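Side-chain contacts in LAO/AO transport system kinase (Escherichia coli, PDB 2P67), which belongs to the MeaB-like family of P-loop GTPases, built on a parallel beta-sheet flanked by helices: residues Glu74-Gly77 against Met78-Arg82; Glu250-His253 against Ala254-Phe258. All blocks are in the same frame, centred on the assembly; numbering follows the deposited sequence.

Going from the N terminus, strand 57-63 runs through a probable P-loop into helix 69-82, and contact 1 lies on the C-terminal part of that helix. The chain then builds the rest of the parallel sheet before helix 248-264 follows its last strand, 236-239, and carries contact 2. Each contact joins consecutive turns of one helix, so neither closes a loop, and the two come in series without nesting or crossing. In space they meet, their centres about 14 Å apart: Leu-79 CD2 lies 3.5 Å from Trp-252 CD1, and Phe-76 CZ 3.6 Å from Ile-255 CD1. Helices 69-82 and 248-264, far apart in sequence, are thereby packed side by side against the parallel sheet.

Contact 1 of 2, residues Glu74-Gly77 against Met78-Arg82; sequences EAFG and MLLIR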
loop_
_atom_site.group_PDB
_atom_site.type_symbol
_atom_site.label_atom_id
_atom_site.label_comp_id
_atom_site.label_asym_id
_atom_site.label_seq_id
_atom_site.Cartn_x
_atom_site.Cartn_y
_atom_site.Cartn_z
ATOM N N GLU A 74 -29.863 3.921 9.058
ATOM C CA GLU A 74 -31.156 4.502 9.411
ATOM C C GLU A 74 -31.152 4.989 10.858
ATOM O O GLU A 74 -31.495 6.136 11.133
ATOM C CB GLU A 74 -32.285 3.488 9.183
ATOM C CG GLU A 74 -33.665 4.079 9.507
ATOM C CD GLU A 74 -34.758 3.025 9.602
ATOM O OE1 GLU A 74 -34.492 1.923 10.122
ATOM O OE2 GLU A 74 -35.896 3.312 9.168
ATOM N N ALA A 75 -30.764 4.116 11.783
ATOM C CA ALA A 75 -30.690 4.494 13.197
ATOM C C ALA A 75 -29.723 5.653 13.440
ATOM O O ALA A 75 -30.045 6.601 14.143
ATOM C CB ALA A 75 -30.341 3.273 14.065
ATOM N N PHE A 76 -28.530 5.578 12.840
ATOM C CA PHE A 76 -27.509 6.602 13.025
ATOM C C PHE A 76 -27.989 7.928 12.439
ATOM O O PHE A 76 -27.875 8.976 13.086
ATOM C CB PHE A 76 -26.180 6.147 12.381
ATOM C CG PHE A 76 -25.036 7.122 12.552
ATOM C CD1 PHE A 76 -24.474 7.369 13.809
ATOM C CD2 PHE A 76 -24.500 7.780 11.442
ATOM C CE1 PHE A 76 -23.397 8.265 13.951
ATOM C CE2 PHE A 76 -23.427 8.683 11.577
ATOM C CZ PHE A 76 -22.881 8.932 12.827
ATOM N N GLY A 77 -28.526 7.867 11.222
ATOM C CA GLY A 77 -29.043 9.054 10.522
ATOM C C GLY A 77 -30.133 9.747 11.334
ATOM O O GLY A 77 -30.098 10.976 11.527
ATOM N N MET A 78 -31.078 8.948 11.831
ATOM C CA MET A 78 -32.181 9.475 12.656
ATOM C C MET A 78 -31.681 10.098 13.959
ATOM O O MET A 78 -32.198 11.122 14.390
ATOM C CB MET A 78 -33.274 8.418 12.888
ATOM C CG MET A 78 -34.140 8.124 11.638
ATOM S SD MET A 78 -34.818 9.601 10.804
ATOM C CE MET A 78 -35.827 10.325 12.091
ATOM N N LEU A 79 -30.643 9.519 14.558
ATOM C CA LEU A 79 -30.006 10.150 15.730
ATOM C C LEU A 79 -29.478 11.549 15.419
ATOM O O LEU A 79 -29.685 12.487 16.194
ATOM C CB LEU A 79 -28.878 9.266 16.285
ATOM C CG LEU A 79 -28.080 9.739 17.507
ATOM C CD1 LEU A 79 -27.489 8.537 18.180
ATOM C CD2 LEU A 79 -26.988 10.716 17.172
ATOM N N LEU A 80 -28.784 11.692 14.290
ATOM C CA LEU A 80 -28.206 12.979 13.895
ATOM C C LEU A 80 -29.304 14.012 13.676
ATOM O O LEU A 80 -29.155 15.164 14.072
ATOM C CB LEU A 80 -27.358 12.841 12.624
ATOM C CG LEU A 80 -26.104 11.970 12.765
ATOM C CD1 LEU A 80 -25.425 11.678 11.398
ATOM C CD2 LEU A 80 -25.144 12.629 13.708
ATOM N N ILE A 81 -30.403 13.577 13.072
ATOM C CA ILE A 81 -31.530 14.476 12.806
ATOM C C ILE A 81 -32.180 14.927 14.116
ATOM O O ILE A 81 -32.476 16.115 14.289
ATOM C CB ILE A 81 -32.544 13.854 11.834
ATOM C CG1 ILE A 81 -31.948 13.824 10.420
ATOM C CG2 ILE A 81 -33.872 14.643 11.828
ATOM C CD1 ILE A 81 -32.531 12.774 9.552
ATOM N N ARG A 82 -32.363 13.992 15.041
ATOM C CA ARG A 82 -32.812 14.338 16.395
ATOM C C ARG A 82 -31.912 15.361 17.071
ATOM O O ARG A 82 -32.400 16.190 17.833
ATOM C CB ARG A 82 -32.949 13.096 17.268
ATOM C CG ARG A 82 -34.290 12.414 17.130
ATOM C CD ARG A 82 -34.401 11.234 18.070
ATOM N NE ARG A 82 -34.233 9.985 17.333
ATOM C CZ ARG A 82 -33.266 9.098 17.527
ATOM N NH1 ARG A 82 -33.237 8.013 16.782
ATOM N NH2 ARG A 82 -32.357 9.266 18.470
#
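Phe-76 and Leu-80, one helical turn apart, make the tight side of this contact. Leu-80 CG stands over a face of the phenylalanine ring, and Leu-80 CD1 over its rim, 3.6 Å from Phe-76 CE2 and 4.0 Å from both Phe-76 CD2 and Phe-76 CZ. Leu-80 has CG beside its own backbone N (chi1 -65°), which also brings that CG to 3.5 Å from Phe-76 O. Around this pair lie Ile-153 and Val-151 of the central sheet, with Trp-252 and Ile-255 of helix 248-264 on hand as well. On the other flank Met-78 CG is still close to the backbone, 3.3 Å from Glu-74 O, but the end of the chain, bent at chi2 and chi3, leads off. The Glu-74 carboxylate turns elsewhere, OE2 bonding to Asp-112 N. Exposed Arg-82 is loose too: its NH1 comes no nearer than 4.4 Å to Ala-75 O, and one guanidinium face lies near Met-78 O and Leu-79 CA within 78-82. Four i to i+4 backbone bonds join the two segments, including Met-78 N to Glu-74 O at 2.9 Å. The chemistry is thus divided: these bonds pair peptide N-H and C=O groups, while hydrocarbon contacts hold the buried side.

Contact 2 of 2, residues Glu250-His253 against Ala254-Phe258; sequences EIWH and AIIDF
In Trp-252 the indole swings opposite the backbone nitrogen (chi1 176°), and Ile-256 sets CG1 beside its own N (chi1 -67°) with an extended chi2; together these torsions bring the isoleucine CD1 over one face of the indole. The methyl stands 3.7 Å from the centroid of the five-membered ring, 22° off the normal, a CH-pi contact, with Trp-252 NE1 to Ile-256 CD1 at 3.5 Å. Ile-255 crosses the same indole at about a right angle near its benzo end, Ile-255 CG2 being 3.9 Å from Trp-252 CZ3. Through its other branch it reaches back to Ile-251, Ile-255 CD1 to Ile-251 CG2 at 4.1 Å. Toward solvent the contact thins: Ile-256 CD1 lies at the edge of the His-253 ring, 4.3 Å from His-253 CD2. Asp-257 N donates to His-253 O at 3.0 Å, one turn back along the helix, and the Asp-257 carboxylate forms a salt bridge to Arg-236. On the buried side Leu-57 and Leu-59 of strand 57-63 and Leu-198 of strand 198-201 take up Ile-255. This is a regular amphipathic alpha-helix lying against the parallel sheet, as in the alpha/beta fold of P-loop GTPases.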
loop_
_atom_site.group_PDB
_atom_site.type_symbol
_atom_site.label_atom_id
_atom_site.label_comp_id
_atom_site.label_asym_id
_atom_site.label_seq_id
_atom_site.Cartn_x
_atom_site.Cartn_y
_atom_site.Cartn_z
ATOM N N GLU A 250 -23.577 6.105 21.553
ATOM C CA GLU A 250 -22.183 5.915 21.941
ATOM C C GLU A 250 -21.239 5.974 20.730
ATOM O O GLU A 250 -20.110 6.475 20.828
ATOM C CB GLU A 250 -22.041 4.581 22.681
ATOM C CG GLU A 250 -22.646 4.617 24.111
ATOM C CD GLU A 250 -24.192 4.546 24.184
ATOM O OE1 GLU A 250 -24.925 4.436 23.158
ATOM O OE2 GLU A 250 -24.695 4.597 25.329
ATOM N N ILE A 251 -21.721 5.481 19.594
ATOM C CA ILE A 251 -20.955 5.545 18.338
ATOM C C ILE A 251 -20.795 7.002 17.882
ATOM O O ILE A 251 -19.698 7.435 17.529
ATOM C CB ILE A 251 -21.569 4.618 17.262
ATOM C CG1 ILE A 251 -21.339 3.139 17.663
ATOM C CG2 ILE A 251 -21.009 4.951 15.850
ATOM C CD1 ILE A 251 -22.219 2.161 17.041
ATOM N N TRP A 252 -21.877 7.775 17.947
ATOM C CA TRP A 252 -21.819 9.205 17.611
ATOM C C TRP A 252 -20.857 9.924 18.548
ATOM O O TRP A 252 -20.045 10.739 18.134
ATOM C CB TRP A 252 -23.227 9.814 17.672
ATOM C CG TRP A 252 -23.307 11.286 17.432
ATOM C CD1 TRP A 252 -23.984 12.210 18.202
ATOM C CD2 TRP A 252 -22.714 12.022 16.353
ATOM N NE1 TRP A 252 -23.840 13.474 17.666
ATOM C CE2 TRP A 252 -23.077 13.389 16.528
ATOM C CE3 TRP A 252 -21.903 11.670 15.260
ATOM C CZ2 TRP A 252 -22.661 14.397 15.641
ATOM C CZ3 TRP A 252 -21.497 12.679 14.376
ATOM C CH2 TRP A 252 -21.878 14.021 14.573
ATOM N N HIS A 253 -20.928 9.584 19.827
ATOM C CA HIS A 253 -20.028 10.159 20.795
ATOM C C HIS A 253 -18.554 9.838 20.530
ATOM O O HIS A 253 -17.696 10.683 20.733
ATOM C CB HIS A 253 -20.469 9.769 22.196
ATOM C CG HIS A 253 -21.746 10.438 22.589
ATOM N ND1 HIS A 253 -22.614 9.920 23.528
ATOM C CD2 HIS A 253 -22.320 11.574 22.126
ATOM C CE1 HIS A 253 -23.652 10.733 23.651
ATOM N NE2 HIS A 253 -23.501 11.740 22.806
ATOM N N ALA A 254 -18.286 8.632 20.054
ATOM C CA ALA A 254 -16.928 8.248 19.696
ATOM C C ALA A 254 -16.443 9.043 18.482
ATOM O O ALA A 254 -15.284 9.443 18.425
ATOM C CB ALA A 254 -16.837 6.754 19.432
ATOM N N ILE A 255 -17.330 9.246 17.507
ATOM C CA ILE A 255 -17.017 10.079 16.343
ATOM C C ILE A 255 -16.670 11.502 16.770
ATOM O O ILE A 255 -15.704 12.080 16.270
ATOM C CB ILE A 255 -18.155 10.052 15.272
ATOM C CG1 ILE A 255 -18.220 8.654 14.635
ATOM C CG2 ILE A 255 -17.906 11.128 14.167
ATOM C CD1 ILE A 255 -19.540 8.265 13.954
ATOM N N ILE A 256 -17.449 12.062 17.689
ATOM C CA ILE A 256 -17.149 13.391 18.234
ATOM C C ILE A 256 -15.772 13.398 18.931
ATOM O O ILE A 256 -14.985 14.310 18.725
ATOM C CB ILE A 256 -18.284 13.906 19.156
ATOM C CG1 ILE A 256 -19.542 14.168 18.319
ATOM C CG2 ILE A 256 -17.843 15.190 19.887
ATOM C CD1 ILE A 256 -20.801 14.317 19.142
ATOM N N ASP A 257 -15.481 12.355 19.714
ATOM C CA ASP A 257 -14.178 12.189 20.371
ATOM C C ASP A 257 -13.023 12.150 19.350
ATOM O O ASP A 257 -11.968 12.767 19.545
ATOM C CB ASP A 257 -14.179 10.904 21.225
ATOM C CG ASP A 257 -14.985 11.041 22.525
ATOM O OD1 ASP A 257 -15.389 12.176 22.906
ATOM O OD2 ASP A 257 -15.228 9.992 23.169
ATOM N N PHE A 258 -13.242 11.435 18.248
ATOM C CA PHE A 258 -12.291 11.410 17.125
ATOM C C PHE A 258 -12.037 12.831 16.584
ATOM O O PHE A 258 -10.883 13.245 16.417
ATOM C CB PHE A 258 -12.819 10.479 16.006
ATOM C CG PHE A 258 -11.978 10.497 14.740
ATOM C CD1 PHE A 258 -10.930 9.577 14.565
ATOM C CD2 PHE A 258 -12.244 11.428 13.713
ATOM C CE1 PHE A 258 -10.135 9.579 13.394
ATOM C CE2 PHE A 258 -11.445 11.444 12.540
ATOM C CZ PHE A 258 -10.402 10.507 12.375
#